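PDB 1T3Q: quinoline 2-oxidoreductase small subunit from Pseudomonas putida, which carries two [2Fe-2S] clusters that probably relay electrons from the molybdenum centre to FAD during the hydroxylation of quinoline. Local coordinates for residues 7-15 with 21-29; 48-56 with 64-72. All coordinates share one frame; numbering follows the deposited sequence.

Contact 1 of 2, residues 7-15 with 21-29; sequences SQLMRISAT and RVFYVEPRM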
# COMPACT_ATOMS: atom_id res chain seq x y z
N SER A 7 -32.44 -1.02 10.69
CA SER A 7 -31.58 -0.50 9.58
C SER A 7 -32.03 0.90 9.22
O SER A 7 -33.22 1.15 9.02
N GLN A 8 -31.06 1.80 9.18
CA GLN A 8 -31.26 3.18 8.82
C GLN A 8 -30.79 3.31 7.37
O GLN A 8 -30.87 4.38 6.78
CB GLN A 8 -30.46 4.09 9.75
CG GLN A 8 -30.73 3.77 11.21
CD GLN A 8 -29.82 4.51 12.15
OE1 GLN A 8 -30.16 5.59 12.64
NE2 GLN A 8 -28.65 3.93 12.42
N LEU A 9 -30.33 2.18 6.81
CA LEU A 9 -29.84 2.09 5.42
C LEU A 9 -30.94 1.74 4.43
O LEU A 9 -31.76 0.85 4.67
CB LEU A 9 -28.75 1.02 5.29
CG LEU A 9 -27.26 1.40 5.19
CD1 LEU A 9 -26.96 2.54 6.14
CD2 LEU A 9 -26.38 0.19 5.51
N MET A 10 -30.93 2.43 3.30
CA MET A 10 -31.92 2.21 2.25
C MET A 10 -31.30 1.55 1.02
O MET A 10 -30.21 1.92 0.59
CB MET A 10 -32.58 3.54 1.87
CG MET A 10 -33.45 4.13 2.97
SD MET A 10 -34.24 5.67 2.48
CE MET A 10 -35.40 5.07 1.24
N ARG A 11 -32.02 0.59 0.45
CA ARG A 11 -31.57 -0.14 -0.73
C ARG A 11 -31.84 0.69 -1.97
O ARG A 11 -32.99 0.91 -2.34
CB ARG A 11 -32.31 -1.48 -0.82
CG ARG A 11 -31.92 -2.34 -2.01
CD ARG A 11 -32.56 -3.72 -1.91
NE ARG A 11 -32.18 -4.60 -3.00
CZ ARG A 11 -32.56 -4.44 -4.27
NH1 ARG A 11 -33.35 -3.43 -4.60
NH2 ARG A 11 -32.16 -5.31 -5.19
N ILE A 12 -30.78 1.16 -2.61
CA ILE A 12 -30.92 1.98 -3.80
C ILE A 12 -30.54 1.23 -5.06
O ILE A 12 -29.49 0.60 -5.14
CB ILE A 12 -30.07 3.27 -3.70
CG1 ILE A 12 -30.45 4.04 -2.43
CG2 ILE A 12 -30.29 4.13 -4.94
CD1 ILE A 12 -31.93 4.37 -2.32
N SER A 13 -31.42 1.30 -6.05
CA SER A 13 -31.21 0.63 -7.32
C SER A 13 -31.00 1.66 -8.43
O SER A 13 -31.89 2.46 -8.73
CB SER A 13 -32.42 -0.25 -7.64
OG SER A 13 -32.27 -0.90 -8.89
N ALA A 14 -29.82 1.65 -9.03
CA ALA A 14 -29.50 2.59 -10.10
C ALA A 14 -28.49 1.99 -11.07
O ALA A 14 -27.75 1.08 -10.72
CB ALA A 14 -28.94 3.89 -9.51
N THR A 15 -28.48 2.49 -12.30
CA THR A 15 -27.52 2.00 -13.27
C THR A 15 -26.32 2.94 -13.22
O THR A 15 -26.46 4.16 -13.33
CB THR A 15 -28.12 2.00 -14.69
OG1 THR A 15 -29.24 1.11 -14.72
CG2 THR A 15 -27.09 1.53 -15.70
N ARG A 21 -26.75 -1.43 -10.66
CA ARG A 21 -26.11 -1.57 -9.36
C ARG A 21 -27.11 -1.44 -8.22
O ARG A 21 -28.18 -0.83 -8.37
CB ARG A 21 -25.01 -0.52 -9.19
CG ARG A 21 -23.92 -0.55 -10.25
CD ARG A 21 -23.19 -1.88 -10.28
NE ARG A 21 -22.42 -2.12 -9.06
CZ ARG A 21 -21.25 -1.55 -8.78
NH1 ARG A 21 -20.63 -1.84 -7.65
NH2 ARG A 21 -20.69 -0.70 -9.63
N VAL A 22 -26.76 -2.02 -7.09
CA VAL A 22 -27.58 -1.96 -5.90
C VAL A 22 -26.66 -1.63 -4.74
O VAL A 22 -25.72 -2.36 -4.46
CB VAL A 22 -28.27 -3.32 -5.61
CG1 VAL A 22 -29.03 -3.24 -4.30
CG2 VAL A 22 -29.21 -3.68 -6.75
N PHE A 23 -26.91 -0.50 -4.08
CA PHE A 23 -26.09 -0.09 -2.95
C PHE A 23 -26.94 0.40 -1.79
O PHE A 23 -28.06 0.88 -1.98
CB PHE A 23 -25.07 0.98 -3.39
CG PHE A 23 -25.69 2.16 -4.10
CD1 PHE A 23 -26.12 3.27 -3.39
CD2 PHE A 23 -25.84 2.14 -5.48
CE1 PHE A 23 -26.69 4.36 -4.04
CE2 PHE A 23 -26.42 3.23 -6.15
CZ PHE A 23 -26.85 4.33 -5.43
N TYR A 24 -26.41 0.26 -0.58
CA TYR A 24 -27.11 0.68 0.62
C TYR A 24 -26.51 1.94 1.20
O TYR A 24 -25.31 2.03 1.39
CB TYR A 24 -27.08 -0.44 1.67
CG TYR A 24 -27.93 -1.62 1.28
CD1 TYR A 24 -27.53 -2.48 0.25
CD2 TYR A 24 -29.15 -1.86 1.90
CE1 TYR A 24 -28.34 -3.54 -0.15
CE2 TYR A 24 -29.96 -2.91 1.51
CZ TYR A 24 -29.55 -3.75 0.49
OH TYR A 24 -30.37 -4.78 0.09
N VAL A 25 -27.37 2.92 1.47
CA VAL A 25 -26.93 4.19 2.00
C VAL A 25 -27.94 4.80 2.96
O VAL A 25 -29.11 4.43 2.97
CB VAL A 25 -26.71 5.22 0.86
CG1 VAL A 25 -25.55 4.77 -0.02
CG2 VAL A 25 -27.98 5.35 0.02
N GLU A 26 -27.46 5.74 3.77
CA GLU A 26 -28.33 6.46 4.69
C GLU A 26 -28.78 7.70 3.93
O GLU A 26 -28.05 8.19 3.06
CB GLU A 26 -27.57 6.91 5.94
CG GLU A 26 -27.05 5.79 6.80
CD GLU A 26 -26.42 6.30 8.07
OE1 GLU A 26 -25.42 7.04 7.99
OE2 GLU A 26 -26.93 5.97 9.16
N PRO A 27 -29.97 8.22 4.23
CA PRO A 27 -30.47 9.42 3.55
C PRO A 27 -29.53 10.62 3.68
O PRO A 27 -29.44 11.45 2.78
CB PRO A 27 -31.82 9.66 4.22
CG PRO A 27 -32.27 8.27 4.58
CD PRO A 27 -31.01 7.66 5.12
N ARG A 28 -28.83 10.70 4.81
CA ARG A 28 -27.91 11.80 5.10
C ARG A 28 -26.65 11.87 4.23
O ARG A 28 -25.89 12.84 4.32
CB ARG A 28 -27.47 11.77 6.57
CG ARG A 28 -26.51 10.63 6.90
CD ARG A 28 -26.13 10.62 8.39
NE ARG A 28 -25.62 11.91 8.84
CZ ARG A 28 -25.27 12.19 10.09
NH1 ARG A 28 -24.81 13.39 10.42
NH2 ARG A 28 -25.38 11.26 11.03
N MET A 29 -26.42 10.86 3.41
CA MET A 29 -25.23 10.83 2.56
C MET A 29 -25.55 11.33 1.15
O MET A 29 -26.51 10.86 0.52
CB MET A 29 -24.67 9.40 2.49
CG MET A 29 -23.43 9.25 1.62
SD MET A 29 -22.72 7.59 1.60
CE MET A 29 -21.60 7.69 2.99
O HOH W 1 -29.95 -1.68 -10.31

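Contact 2 of 2, residues 48-56 with 64-72; sequences CEQGVCGSC and PMRSCLTLA. With FES (Fe2/s2 (inorganic) cluster), chain H; FAD (flavin-adenine dinucleotide), chain R.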
# COMPACT_ATOMS: atom_id res chain seq x y z
N CYS A 48 -16.15 21.41 -2.61
CA CYS A 48 -16.86 22.43 -1.83
C CYS A 48 -18.14 21.95 -1.15
O CYS A 48 -18.50 22.47 -0.10
CB CYS A 48 -17.21 23.63 -2.72
SG CYS A 48 -18.59 23.33 -3.89
N GLU A 49 -18.82 20.98 -1.75
CA GLU A 49 -20.08 20.45 -1.21
C GLU A 49 -21.16 21.52 -1.07
O GLU A 49 -22.07 21.42 -0.24
CB GLU A 49 -19.82 19.77 0.15
CG GLU A 49 -19.09 18.44 0.01
CD GLU A 49 -18.67 17.81 1.34
OE1 GLU A 49 -19.11 16.67 1.62
OE2 GLU A 49 -17.90 18.44 2.09
N GLN A 50 -21.07 22.55 -1.92
CA GLN A 50 -22.03 23.65 -1.92
C GLN A 50 -22.58 23.90 -3.32
O GLN A 50 -23.32 24.86 -3.54
CB GLN A 50 -21.38 24.94 -1.40
CG GLN A 50 -21.23 24.98 0.10
CD GLN A 50 -22.56 25.15 0.82
OE1 GLN A 50 -23.24 26.16 0.65
NE2 GLN A 50 -22.93 24.15 1.61
N GLY A 51 -22.20 23.05 -4.27
CA GLY A 51 -22.68 23.18 -5.64
C GLY A 51 -21.96 24.20 -6.50
O GLY A 51 -22.30 24.36 -7.67
N VAL A 52 -20.96 24.88 -5.94
CA VAL A 52 -20.24 25.91 -6.67
C VAL A 52 -19.07 25.49 -7.57
O VAL A 52 -19.00 25.90 -8.72
CB VAL A 52 -19.70 27.00 -5.70
CG1 VAL A 52 -18.97 28.09 -6.49
CG2 VAL A 52 -20.85 27.61 -4.90
N CYS A 53 -18.16 24.66 -7.06
CA CYS A 53 -16.98 24.30 -7.84
C CYS A 53 -17.19 23.40 -9.05
O CYS A 53 -16.43 23.50 -10.02
CB CYS A 53 -15.91 23.70 -6.93
SG CYS A 53 -16.19 22.04 -6.40
N GLY A 54 -18.19 22.52 -8.99
CA GLY A 54 -18.45 21.65 -10.12
C GLY A 54 -17.58 20.41 -10.21
O GLY A 54 -17.73 19.62 -11.14
N SER A 55 -16.68 20.21 -9.25
CA SER A 55 -15.79 19.05 -9.28
C SER A 55 -16.50 17.70 -9.16
O SER A 55 -15.95 16.68 -9.57
CB SER A 55 -14.74 19.15 -8.16
OG SER A 55 -15.33 18.88 -6.91
N CYS A 56 -17.71 17.71 -8.60
CA CYS A 56 -18.49 16.48 -8.40
C CYS A 56 -19.52 16.30 -9.50
O CYS A 56 -20.40 15.44 -9.38
CB CYS A 56 -19.25 16.55 -7.08
SG CYS A 56 -20.57 17.79 -7.15
N PRO A 64 -25.98 16.80 -16.79
CA PRO A 64 -25.02 17.11 -15.72
C PRO A 64 -25.71 17.63 -14.45
O PRO A 64 -26.60 18.48 -14.51
CB PRO A 64 -24.10 18.14 -16.37
CG PRO A 64 -25.00 18.81 -17.38
CD PRO A 64 -25.76 17.65 -17.97
N MET A 65 -25.29 17.09 -13.31
CA MET A 65 -25.84 17.48 -12.02
C MET A 65 -24.75 17.45 -10.95
O MET A 65 -23.78 16.71 -11.08
CB MET A 65 -26.95 16.52 -11.58
CG MET A 65 -28.19 16.55 -12.45
SD MET A 65 -29.47 15.45 -11.82
CE MET A 65 -30.67 15.55 -13.19
N ARG A 66 -24.91 18.25 -9.91
CA ARG A 66 -23.95 18.26 -8.81
C ARG A 66 -24.28 17.07 -7.92
O ARG A 66 -25.35 17.02 -7.32
CB ARG A 66 -24.08 19.55 -7.99
CG ARG A 66 -23.88 20.84 -8.76
CD ARG A 66 -22.51 20.94 -9.42
NE ARG A 66 -22.15 22.34 -9.62
CZ ARG A 66 -21.60 22.84 -10.72
NH1 ARG A 66 -21.32 24.14 -10.78
NH2 ARG A 66 -21.33 22.06 -11.77
N SER A 67 -23.37 16.10 -7.83
CA SER A 67 -23.63 14.94 -7.00
C SER A 67 -23.55 15.25 -5.51
O SER A 67 -24.07 14.50 -4.69
CB SER A 67 -22.68 13.78 -7.34
OG SER A 67 -21.33 14.19 -7.30
N CYS A 68 -22.90 16.36 -5.15
CA CYS A 68 -22.82 16.73 -3.74
C CYS A 68 -24.14 17.34 -3.28
O CYS A 68 -24.41 17.45 -2.08
CB CYS A 68 -21.68 17.73 -3.50
SG CYS A 68 -21.98 19.38 -4.12
N LEU A 69 -24.96 17.75 -4.25
CA LEU A 69 -26.26 18.34 -3.95
C LEU A 69 -27.41 17.42 -4.38
O LEU A 69 -28.53 17.87 -4.65
CB LEU A 69 -26.41 19.71 -4.61
CG LEU A 69 -25.43 20.79 -4.14
CD1 LEU A 69 -25.92 22.13 -4.65
CD2 LEU A 69 -25.34 20.82 -2.61
N THR A 70 -27.11 16.13 -4.46
CA THR A 70 -28.09 15.11 -4.81
C THR A 70 -27.98 14.06 -3.71
O THR A 70 -26.89 13.59 -3.43
CB THR A 70 -27.77 14.42 -6.16
OG1 THR A 70 -27.75 15.38 -7.21
CG2 THR A 70 -28.82 13.35 -6.47
N LEU A 71 -29.09 13.71 -3.05
CA LEU A 71 -29.00 12.69 -2.01
C LEU A 71 -28.70 11.38 -2.72
O LEU A 71 -29.18 11.14 -3.83
CB LEU A 71 -30.32 12.56 -1.23
CG LEU A 71 -30.87 13.77 -0.46
CD1 LEU A 71 -32.15 13.36 0.25
CD2 LEU A 71 -29.84 14.26 0.56
N ALA A 72 -27.91 10.52 -2.08
CA ALA A 72 -27.60 9.24 -2.69
C ALA A 72 -28.90 8.49 -2.93
O ALA A 72 -29.05 7.80 -3.94
CB ALA A 72 -26.68 8.43 -1.77
FE1 FES H . -18.23 21.49 -5.41
FE2 FES H . -20.14 19.57 -5.69
S1 FES H . -20.16 21.46 -6.68
S2 FES H . -18.19 19.47 -4.49
PA FAD R . -34.97 22.61 -2.70
O1A FAD R . -33.58 23.07 -2.40
O2A FAD R . -35.27 21.31 -2.57
O5B FAD R . -35.66 23.32 -1.55
C5B FAD R . -36.03 24.73 -1.51
C4B FAD R . -36.87 25.02 -0.20
O4B FAD R . -38.29 25.02 -0.62
C3B FAD R . -36.81 24.02 1.01
O3B FAD R . -36.98 24.68 2.23
C2B FAD R . -37.95 23.02 0.66
O2B FAD R . -38.49 22.40 1.80
C1B FAD R . -38.99 23.93 0.08
N9A FAD R . -39.81 23.34 -0.98
C8A FAD R . -39.38 22.84 -2.19
N7A FAD R . -40.38 22.58 -3.03
C5A FAD R . -41.52 22.91 -2.34
C6A FAD R . -42.97 22.89 -2.71
N6A FAD R . -43.43 22.46 -3.86
N1A FAD R . -43.83 23.33 -1.72
C2A FAD R . -43.39 23.78 -0.50
N3A FAD R . -42.10 23.83 -0.07
C4A FAD R . -41.20 23.33 -1.00
N1 FAD R . -31.23 30.61 -7.66
C2 FAD R . -31.52 31.74 -8.31
O2 FAD R . -32.59 32.29 -8.20
N3 FAD R . -30.52 32.48 -9.02
C4 FAD R . -29.18 32.10 -9.00
O4 FAD R . -28.36 32.79 -9.58
C4X FAD R . -28.83 30.91 -8.22
N5 FAD R . -27.52 30.48 -8.15
C5X FAD R . -27.26 29.29 -7.50
C6 FAD R . -25.89 28.86 -7.44
C7 FAD R . -25.54 27.67 -6.80
C7M FAD R . -24.08 27.28 -6.73
C8 FAD R . -26.58 26.80 -6.21
C8M FAD R . -26.27 25.50 -5.51
C9 FAD R . -27.94 27.20 -6.28
C9A FAD R . -28.29 28.44 -6.91
N10 FAD R . -29.66 28.95 -7.02
C10 FAD R . -29.94 30.14 -7.61
C1' FAD R . -30.74 28.21 -6.29
C2' FAD R . -31.62 27.34 -7.23
O2' FAD R . -32.48 28.18 -7.99
C3' FAD R . -32.40 26.39 -6.31
O3' FAD R . -32.68 25.22 -7.09
C4' FAD R . -33.73 27.00 -5.79
O4' FAD R . -33.50 28.20 -5.05
C5' FAD R . -34.35 25.96 -4.89
O5' FAD R . -35.17 24.96 -5.74
P FAD R . -35.03 23.48 -5.46
O1P FAD R . -36.01 22.80 -6.42
O2P FAD R . -33.71 23.04 -5.49
O3P FAD R . -35.52 23.24 -4.10
O HOH W 2 -23.23 18.88 0.25

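Contact 1 of 2, residues 7-15 with 21-29
The carbonyl oxygen of Arg21 is gripped from two quarters: the backbone N of Ala14 reaches Arg21 O at 3.0 Å, and a water donates to it at 2.8 Å while also bonding Ser13 OG. A small hydroxyl suits Ser13, because it holds this water beside the hairpin. Six backbone hydrogen bonds join the antiparallel strands; in one of the shortest, Met10 N meets Val25 O at 2.7 Å and is nearly straight (174°). On the face of Arg11, Ser13, Val22 and Tyr24, the Tyr24 ring lies beneath Arg11, whose CA sits over it in a CH-pi contact. With CG anti to the backbone N (chi1 180°) and the chain extended to NE, Arg11 runs along the ring toward its hydroxyl, where CD meets Tyr24 OH at 3.1 Å. Its guanidinium stands almost perpendicular to that ring and has Val22 CG1 over one face. The opposite face carries Ile12, Ala14, Phe23 and Val25, which suit a buried layer, while Arg21 turns its charge away. Phe23 CG sits between the backbone N and the carbonyl carbon (chi1 53°), which brings the ring nearer the neighbouring strand; Ile12 CB lies over the ring and Ile12 CG2 touches its CZ at 3.5 Å. Replacing the Phe23 ring by the methyl of an alanine is likely to open a gap against Ile12, whose CB would lose its CH-pi partner. Ile12 CG1 also meets Val25 CG2 at 3.7 Å. Phe23 and Val25 pack against Val38 and Ala34 of helix 31-39, and beyond strand 10-16 the sheet continues through Thr15 to strand 79-81.

Contact 2 of 2, residues 48-56 with 64-72
Cys56 and Cys68, one from each segment, bind the same iron of a [2Fe-2S] cluster, and their SG atoms come within 3.7 Å of each other. The second iron is held by Cys48 and Cys53, so 48-56 supplies three ligands and 64-72 the fourth. Backbone N-H groups surround the thiolates: Cys68 N donates to Cys56 SG across the contact, while Gln50 N and Cys53 N both donate to Cys48 SG, which would be expected to stabilise the negative charge of the cluster and its thiolates. Ser67 pins the loop end: its OG, tucked between its own backbone N and carbonyl carbon (chi1 53°), donates to Cys56 O at 2.6 Å, in the carbonyl plane on a lone pair. The order Cys-x4-Cys-x2-Cys-x11-Cys is a short-spaced variant of the plant-type ferredoxin signature, as in other molybdenum hydroxylases, whose cluster loop lies on a beta-grasp fold. Arg66 bends at chi2 (-60°) and grips Gly51 O side-on with NE (2.8 Å) and NH1, both nitrogens coming from one face of the carbonyl; NH1 also bonds Gly139 O. Gly54 CA lies 3.3 Å above the plane of the Arg66 guanidinium, over its centre, an approach that glycine's bare backbone allows. At Gly51, too, a side chain has no place: phi is positive, and a CB would run into Leu69 CD1. That methyl, 3.5 Å from Gly51 CA, also touches FAD C8M at 3.5 Å, and Val52 CG2 reaches FAD C7M, the other methyl of the flavin's dimethylbenzene edge.

Contact 1 closes along the chain before contact 2 opens, and their centres lie 18 Å apart. Both reach the same mixed sheet: 7-15 and 21-29 form its hairpin with outer strand 19-25, while 64-72 begins on the other outer strand, 63-66, as expected of a beta-grasp domain. Helix 31-39 follows the hairpin and packs against both contacts. They also meet directly, where Met29 O probably accepts a hydrogen bond from Ala72 N at 3.0 Å and Val25 packs on Ala72. Contact 1 thus builds a flank of the domain away from the cofactors, whereas contact 2 holds the cluster beside FAD, with Gly54 about 11 Å from the second cluster, consistent with an electron relay.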